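Local atomic coordinates of pyoverdine biosynthesis protein PvcB (Pseudomonas aeruginosa, PDB entry 4YLM), a protein that catalyses the iron- and 2-oxoglutarate-dependent oxidation of tyrosine isonitrile in the biosynthesis of paerucumarin. Residues A[178-189]-A[281-291]. Numbering follows the deposited sequence.
Sequences RSAAPIVERHPR and AEPALRNPHLQ
His289 NE2 donates an almost straight hydrogen bond (2.6 Å, 175°) to Glu185 OE1, a His-carboxylate pair that ties the C-terminal tail after strand 272-286 to segment 178-189 (strands 178-182 and 184-186) in this TauD/TfdA-family oxygenase, a family built on the double-stranded beta-helix (jelly-roll) fold. The oxygen lies in the imidazole plane, whereas the nitrogen meets the anti side of the carboxylate, 25° out of its plane; Glu185 OE2 accepts from Arg186 N, which probably helps to fix the carboxylate's rotation. At the far end Arg189 grips Pro283 O end-on, NH1 at 2.7 Å in the carbonyl plane and NH2 at 3.0 Å from above it. A water links Arg189 NH2, weakly, to Arg286 N. Around Leu290 the tail forms a single beta bridge with Ser179 of strand 178-182, an outer strand of its three-stranded sheet: Ala180 N donates to His289 O (2.9 Å) and Gln291 N to Arg178 O (3.0 Å). Ser179 OG bonds to Met116 O. Asn287 OD1 closes an Asx turn by accepting a hydrogen bond from His289 N. Pro188 CG packs on Leu285 CD2 at 3.7 Å. The imidazole is sandwiched, Pro288 CG over one face and, over the other, Ala181 CB in a CH-pi contact 3.4 Å from the ring centroid.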
ATOM      1  N   ARG A 178      30.222 -17.029 -15.185  1.00 46.57           N
ATOM      2  CA  ARG A 178      29.389 -18.204 -15.429  1.00 49.48           C
ATOM      3  C   ARG A 178      28.179 -18.212 -14.499  1.00 46.82           C
ATOM      4  O   ARG A 178      28.260 -17.752 -13.368  1.00 43.18           O
ATOM      5  CB  ARG A 178      30.196 -19.486 -15.243  1.00 50.15           C
ATOM      6  CG  ARG A 178      31.260 -19.717 -16.307  1.00 58.58           C
ATOM      7  CD  ARG A 178      32.021 -21.018 -16.050  1.00 64.80           C
ATOM      8  NE  ARG A 178      32.633 -21.055 -14.722  1.00 64.09           N
ATOM      9  CZ  ARG A 178      32.097 -21.654 -13.661  1.00 66.16           C
ATOM     10  NH1 ARG A 178      30.928 -22.275 -13.762  1.00 67.76           N
ATOM     11  NH2 ARG A 178      32.730 -21.634 -12.494  1.00 64.09           N
ATOM     12  N   SER A 179      27.064 -18.754 -14.973  1.00 40.25           N
ATOM     13  CA  SER A 179      25.838 -18.754 -14.197  1.00 46.44           C
ATOM     14  C   SER A 179      25.016 -20.000 -14.497  1.00 43.03           C
ATOM     15  O   SER A 179      24.930 -20.431 -15.648  1.00 43.84           O
ATOM     16  CB  SER A 179      25.038 -17.478 -14.499  1.00 43.53           C
ATOM     17  OG  SER A 179      23.828 -17.440 -13.764  1.00 48.66           O
ATOM     18  N   ALA A 180      24.425 -20.589 -13.461  1.00 39.51           N
ATOM     19  CA  ALA A 180      23.613 -21.791 -13.635  1.00 39.37           C
ATOM     20  C   ALA A 180      22.327 -21.725 -12.817  1.00 36.27           C
ATOM     21  O   ALA A 180      22.355 -21.390 -11.637  1.00 33.54           O
ATOM     22  CB  ALA A 180      24.413 -23.041 -13.259  1.00 42.86           C
ATOM     23  N   ALA A 181      21.210 -22.080 -13.445  1.00 36.45           N
ATOM     24  CA  ALA A 181      19.907 -22.035 -12.791  1.00 32.45           C
ATOM     25  C   ALA A 181      18.998 -23.158 -13.275  1.00 32.26           C
ATOM     26  O   ALA A 181      18.949 -23.456 -14.472  1.00 33.98           O
ATOM     27  CB  ALA A 181      19.243 -20.683 -13.054  1.00 32.30           C
ATOM     28  N   PRO A 182      18.251 -23.775 -12.351  1.00 33.36           N
ATOM     29  CA  PRO A 182      17.215 -24.698 -12.822  1.00 34.69           C
ATOM     30  C   PRO A 182      16.273 -23.932 -13.744  1.00 34.02           C
ATOM     31  O   PRO A 182      16.062 -22.729 -13.535  1.00 31.18           O
ATOM     32  CB  PRO A 182      16.471 -25.081 -11.538  1.00 36.42           C
ATOM     33  CG  PRO A 182      17.401 -24.726 -10.413  1.00 36.95           C
ATOM     34  CD  PRO A 182      18.219 -23.578 -10.894  1.00 33.83           C
ATOM     35  N   ILE A 183      15.725 -24.606 -14.747  1.00 27.81           N
ATOM     36  CA  ILE A 183      14.737 -23.998 -15.622  1.00 27.56           C
ATOM     37  C   ILE A 183      13.488 -23.603 -14.813  1.00 33.60           C
ATOM     38  O   ILE A 183      12.960 -22.503 -14.959  1.00 25.98           O
ATOM     39  CB  ILE A 183      14.325 -24.970 -16.734  1.00 31.07           C
ATOM     40  CG1 ILE A 183      15.496 -25.212 -17.695  1.00 30.59           C
ATOM     41  CG2 ILE A 183      13.134 -24.420 -17.501  1.00 30.04           C
ATOM     42  CD1 ILE A 183      15.816 -23.997 -18.539  1.00 33.70           C
ATOM     43  N   VAL A 184      13.020 -24.511 -13.964  1.00 29.21           N
ATOM     44  CA  VAL A 184      11.881 -24.223 -13.100  1.00 31.56           C
ATOM     45  C   VAL A 184      12.399 -23.790 -11.733  1.00 27.86           C
ATOM     46  O   VAL A 184      13.091 -24.548 -11.056  1.00 29.70           O
ATOM     47  CB  VAL A 184      10.938 -25.452 -12.977  1.00 33.32           C
ATOM     48  CG1 VAL A 184       9.749 -25.148 -12.067  1.00 31.43           C
ATOM     49  CG2 VAL A 184      10.460 -25.892 -14.366  1.00 31.66           C
ATOM     50  N   GLU A 185      12.082 -22.559 -11.337  1.00 27.79           N
ATOM     51  CA  GLU A 185      12.584 -22.016 -10.079  1.00 28.19           C
ATOM     52  C   GLU A 185      11.424 -21.633  -9.169  1.00 32.16           C
ATOM     53  O   GLU A 185      10.262 -21.732  -9.560  1.00 30.68           O
ATOM     54  CB  GLU A 185      13.448 -20.773 -10.338  1.00 31.15           C
ATOM     55  CG  GLU A 185      14.949 -21.018 -10.335  1.00 33.40           C
ATOM     56  CD  GLU A 185      15.491 -21.269  -8.941  1.00 36.58           C
ATOM     57  OE1 GLU A 185      16.719 -21.159  -8.764  1.00 35.42           O
ATOM     58  OE2 GLU A 185      14.693 -21.581  -8.025  1.00 32.57           O
ATOM     59  N   ARG A 186      11.745 -21.203  -7.954  1.00 28.44           N
ATOM     60  CA  ARG A 186      10.773 -20.534  -7.106  1.00 28.39           C
ATOM     61  C   ARG A 186      11.136 -19.054  -7.073  1.00 29.42           C
ATOM     62  O   ARG A 186      12.318 -18.690  -7.138  1.00 25.45           O
ATOM     63  CB  ARG A 186      10.780 -21.122  -5.694  1.00 31.35           C
ATOM     64  CG  ARG A 186      12.078 -20.918  -4.942  1.00 36.20           C
ATOM     65  CD  ARG A 186      12.008 -21.614  -3.598  1.00 35.53           C
ATOM     66  NE  ARG A 186      13.178 -21.363  -2.761  1.00 39.27           N
ATOM     67  CZ  ARG A 186      13.965 -22.319  -2.269  1.00 45.47           C
ATOM     68  NH1 ARG A 186      13.717 -23.597  -2.542  1.00 44.03           N
ATOM     69  NH2 ARG A 186      15.003 -22.001  -1.502  1.00 43.09           N
ATOM     70  N   HIS A 187      10.131 -18.193  -7.011  1.00 24.35           N
ATOM     71  CA  HIS A 187      10.423 -16.775  -6.873  1.00 24.32           C
ATOM     72  C   HIS A 187      11.279 -16.616  -5.626  1.00 25.50           C
ATOM     73  O   HIS A 187      10.955 -17.170  -4.567  1.00 26.04           O
ATOM     74  CB  HIS A 187       9.138 -15.961  -6.753  1.00 23.16           C
ATOM     75  CG  HIS A 187       9.368 -14.483  -6.742  1.00 21.08           C
ATOM     76  ND1 HIS A 187       9.855 -13.818  -5.636  1.00 20.86           N
ATOM     77  CD2 HIS A 187       9.199 -13.546  -7.702  1.00 20.82           C
ATOM     78  CE1 HIS A 187       9.955 -12.531  -5.909  1.00 21.11           C
ATOM     79  NE2 HIS A 187       9.557 -12.335  -7.155  1.00 21.47           N
ATOM     80  N   PRO A 188      12.390 -15.880  -5.744  1.00 23.05           N
ATOM     81  CA  PRO A 188      13.384 -15.841  -4.662  1.00 25.34           C
ATOM     82  C   PRO A 188      12.946 -15.081  -3.406  1.00 29.43           C
ATOM     83  O   PRO A 188      13.648 -15.151  -2.399  1.00 27.66           O
ATOM     84  CB  PRO A 188      14.600 -15.165  -5.323  1.00 26.77           C
ATOM     85  CG  PRO A 188      13.998 -14.326  -6.434  1.00 25.10           C
ATOM     86  CD  PRO A 188      12.840 -15.159  -6.948  1.00 24.03           C
ATOM     87  N   ARG A 189      11.817 -14.380  -3.446  1.00 24.48           N
ATOM     88  CA  ARG A 189      11.300 -13.746  -2.232  1.00 24.50           C
ATOM     89  C   ARG A 189       9.904 -14.251  -1.893  1.00 27.79           C
ATOM     90  O   ARG A 189       9.558 -14.381  -0.727  1.00 25.75           O
ATOM     91  CB  ARG A 189      11.282 -12.213  -2.374  1.00 24.87           C
ATOM     92  CG  ARG A 189      12.675 -11.591  -2.326  1.00 24.03           C
ATOM     93  CD  ARG A 189      13.279 -11.823  -0.937  1.00 33.79           C
ATOM     94  NE  ARG A 189      14.740 -11.781  -0.947  1.00 40.93           N
ATOM     95  CZ  ARG A 189      15.440 -10.657  -0.879  1.00 38.31           C
ATOM     96  NH1 ARG A 189      14.800  -9.502  -0.793  1.00 36.62           N
ATOM     97  NH2 ARG A 189      16.773 -10.689  -0.888  1.00 33.94           N
ATOM     98  N   ALA A 281      15.992  -5.570  -4.967  1.00 25.25           N
ATOM     99  CA  ALA A 281      15.004  -6.232  -4.122  1.00 26.45           C
ATOM    100  C   ALA A 281      15.130  -5.722  -2.680  1.00 29.50           C
ATOM    101  O   ALA A 281      16.077  -5.003  -2.350  1.00 26.62           O
ATOM    102  CB  ALA A 281      15.205  -7.761  -4.181  1.00 27.79           C
ATOM    103  N   GLU A 282      14.170  -6.085  -1.830  1.00 27.10           N
ATOM    104  CA  GLU A 282      14.112  -5.585  -0.456  1.00 32.51           C
ATOM    105  C   GLU A 282      14.173  -6.750   0.517  1.00 36.90           C
ATOM    106  O   GLU A 282      13.160  -7.391   0.774  1.00 38.64           O
ATOM    107  CB  GLU A 282      12.808  -4.826  -0.199  1.00 35.60           C
ATOM    108  CG  GLU A 282      12.636  -3.531  -0.956  1.00 35.24           C
ATOM    109  CD  GLU A 282      11.267  -2.921  -0.713  1.00 42.10           C
ATOM    110  OE1 GLU A 282      11.183  -1.922   0.028  1.00 41.03           O
ATOM    111  OE2 GLU A 282      10.271  -3.447  -1.252  1.00 36.05           O
ATOM    112  N   PRO A 283      15.365  -7.027   1.059  1.00 37.91           N
ATOM    113  CA  PRO A 283      16.555  -6.230   0.771  1.00 31.83           C
ATOM    114  C   PRO A 283      17.284  -6.785  -0.447  1.00 32.38           C
ATOM    115  O   PRO A 283      16.814  -7.743  -1.073  1.00 29.77           O
ATOM    116  CB  PRO A 283      17.395  -6.427   2.032  1.00 34.97           C
ATOM    117  CG  PRO A 283      17.103  -7.866   2.417  1.00 37.48           C
ATOM    118  CD  PRO A 283      15.647  -8.109   2.023  1.00 38.78           C
ATOM    119  N   ALA A 284      18.429  -6.198  -0.777  1.00 31.52           N
ATOM    120  CA  ALA A 284      19.139  -6.579  -2.000  1.00 33.08           C
ATOM    121  C   ALA A 284      19.262  -8.094  -2.147  1.00 32.75           C
ATOM    122  O   ALA A 284      19.502  -8.806  -1.175  1.00 32.21           O
ATOM    123  CB  ALA A 284      20.509  -5.903  -2.068  1.00 33.21           C
ATOM    124  N   LEU A 285      19.097  -8.587  -3.370  1.00 30.28           N
ATOM    125  CA  LEU A 285      19.084 -10.028  -3.615  1.00 32.18           C
ATOM    126  C   LEU A 285      20.431 -10.561  -4.111  1.00 32.95           C
ATOM    127  O   LEU A 285      20.830 -10.307  -5.248  1.00 28.61           O
ATOM    128  CB  LEU A 285      18.009 -10.382  -4.652  1.00 29.59           C
ATOM    129  CG  LEU A 285      17.992 -11.836  -5.131  1.00 32.34           C
ATOM    130  CD1 LEU A 285      17.777 -12.777  -3.957  1.00 33.55           C
ATOM    131  CD2 LEU A 285      16.917 -12.054  -6.203  1.00 31.06           C
ATOM    132  N   ARG A 286      21.115 -11.321  -3.266  1.00 34.41           N
ATOM    133  CA  ARG A 286      22.335 -11.998  -3.684  1.00 38.30           C
ATOM    134  C   ARG A 286      21.991 -12.984  -4.795  1.00 37.36           C
ATOM    135  O   ARG A 286      21.051 -13.772  -4.662  1.00 36.28           O
ATOM    136  CB  ARG A 286      22.949 -12.729  -2.491  1.00 41.19           C
ATOM    137  CG  ARG A 286      24.217 -13.495  -2.794  1.00 47.03           C
ATOM    138  CD  ARG A 286      24.760 -14.121  -1.521  1.00 52.76           C
ATOM    139  NE  ARG A 286      26.000 -14.854  -1.747  1.00 58.09           N
ATOM    140  CZ  ARG A 286      26.055 -16.155  -2.010  1.00 59.60           C
ATOM    141  NH1 ARG A 286      24.933 -16.862  -2.093  1.00 53.25           N
ATOM    142  NH2 ARG A 286      27.229 -16.744  -2.199  1.00 62.09           N
ATOM    143  N   ASN A 287      22.740 -12.932  -5.896  1.00 37.50           N
ATOM    144  CA  ASN A 287      22.492 -13.813  -7.035  1.00 37.06           C
ATOM    145  C   ASN A 287      22.686 -15.273  -6.652  1.00 39.98           C
ATOM    146  O   ASN A 287      23.803 -15.688  -6.350  1.00 39.56           O
ATOM    147  CB  ASN A 287      23.423 -13.460  -8.196  1.00 34.85           C
ATOM    148  CG  ASN A 287      23.074 -14.203  -9.475  1.00 36.01           C
ATOM    149  OD1 ASN A 287      22.282 -15.147  -9.469  1.00 35.27           O
ATOM    150  ND2 ASN A 287      23.664 -13.774 -10.583  1.00 34.69           N
ATOM    151  N   PRO A 288      21.595 -16.057  -6.656  1.00 38.92           N
ATOM    152  CA  PRO A 288      21.671 -17.471  -6.271  1.00 38.37           C
ATOM    153  C   PRO A 288      22.241 -18.362  -7.369  1.00 38.49           C
ATOM    154  O   PRO A 288      22.491 -19.537  -7.116  1.00 38.02           O
ATOM    155  CB  PRO A 288      20.205 -17.841  -6.015  1.00 34.89           C
ATOM    156  CG  PRO A 288      19.441 -16.947  -6.933  1.00 37.26           C
ATOM    157  CD  PRO A 288      20.215 -15.641  -6.970  1.00 39.28           C
ATOM    158  N   HIS A 289      22.450 -17.819  -8.565  1.00 35.33           N
ATOM    159  CA  HIS A 289      22.861 -18.645  -9.694  1.00 38.89           C
ATOM    160  C   HIS A 289      24.288 -18.381 -10.171  1.00 42.39           C
ATOM    161  O   HIS A 289      24.806 -19.102 -11.026  1.00 44.86           O
ATOM    162  CB  HIS A 289      21.876 -18.468 -10.848  1.00 35.25           C
ATOM    163  CG  HIS A 289      20.457 -18.757 -10.468  1.00 37.58           C
ATOM    164  ND1 HIS A 289      19.423 -17.883 -10.730  1.00 33.40           N
ATOM    165  CD2 HIS A 289      19.904 -19.822  -9.842  1.00 35.13           C
ATOM    166  CE1 HIS A 289      18.291 -18.403 -10.288  1.00 35.94           C
ATOM    167  NE2 HIS A 289      18.556 -19.578  -9.742  1.00 37.53           N
ATOM    168  N   LEU A 290      24.917 -17.342  -9.631  1.00 41.81           N
ATOM    169  CA  LEU A 290      26.275 -17.001 -10.034  1.00 42.87           C
ATOM    170  C   LEU A 290      27.269 -18.065  -9.563  1.00 43.66           C
ATOM    171  O   LEU A 290      27.242 -18.489  -8.410  1.00 41.69           O
ATOM    172  CB  LEU A 290      26.673 -15.636  -9.475  1.00 39.69           C
ATOM    173  CG  LEU A 290      28.045 -15.112  -9.903  1.00 39.94           C
ATOM    174  CD1 LEU A 290      28.104 -14.971 -11.405  1.00 42.16           C
ATOM    175  CD2 LEU A 290      28.352 -13.787  -9.228  1.00 43.55           C
ATOM    176  N   GLN A 291      28.147 -18.498 -10.457  1.00 47.25           N
ATOM    177  CA  GLN A 291      29.198 -19.429 -10.060  1.00 51.40           C
ATOM    178  C   GLN A 291      30.374 -18.668  -9.460  1.00 49.52           C
ATOM    179  O   GLN A 291      31.053 -17.900 -10.144  1.00 49.84           O
ATOM    180  CB  GLN A 291      29.641 -20.291 -11.241  1.00 54.00           C
ATOM    181  CG  GLN A 291      28.534 -21.194 -11.781  1.00 58.69           C
ATOM    182  CD  GLN A 291      27.835 -21.988 -10.680  1.00 61.75           C
ATOM    183  OE1 GLN A 291      26.836 -21.540 -10.108  1.00 54.57           O
ATOM    184  NE2 GLN A 291      28.363 -23.171 -10.379  1.00 59.83           N
TER
HETATM  185  O   HOH W   1      19.533 -12.224  -0.801  1.00 37.43           O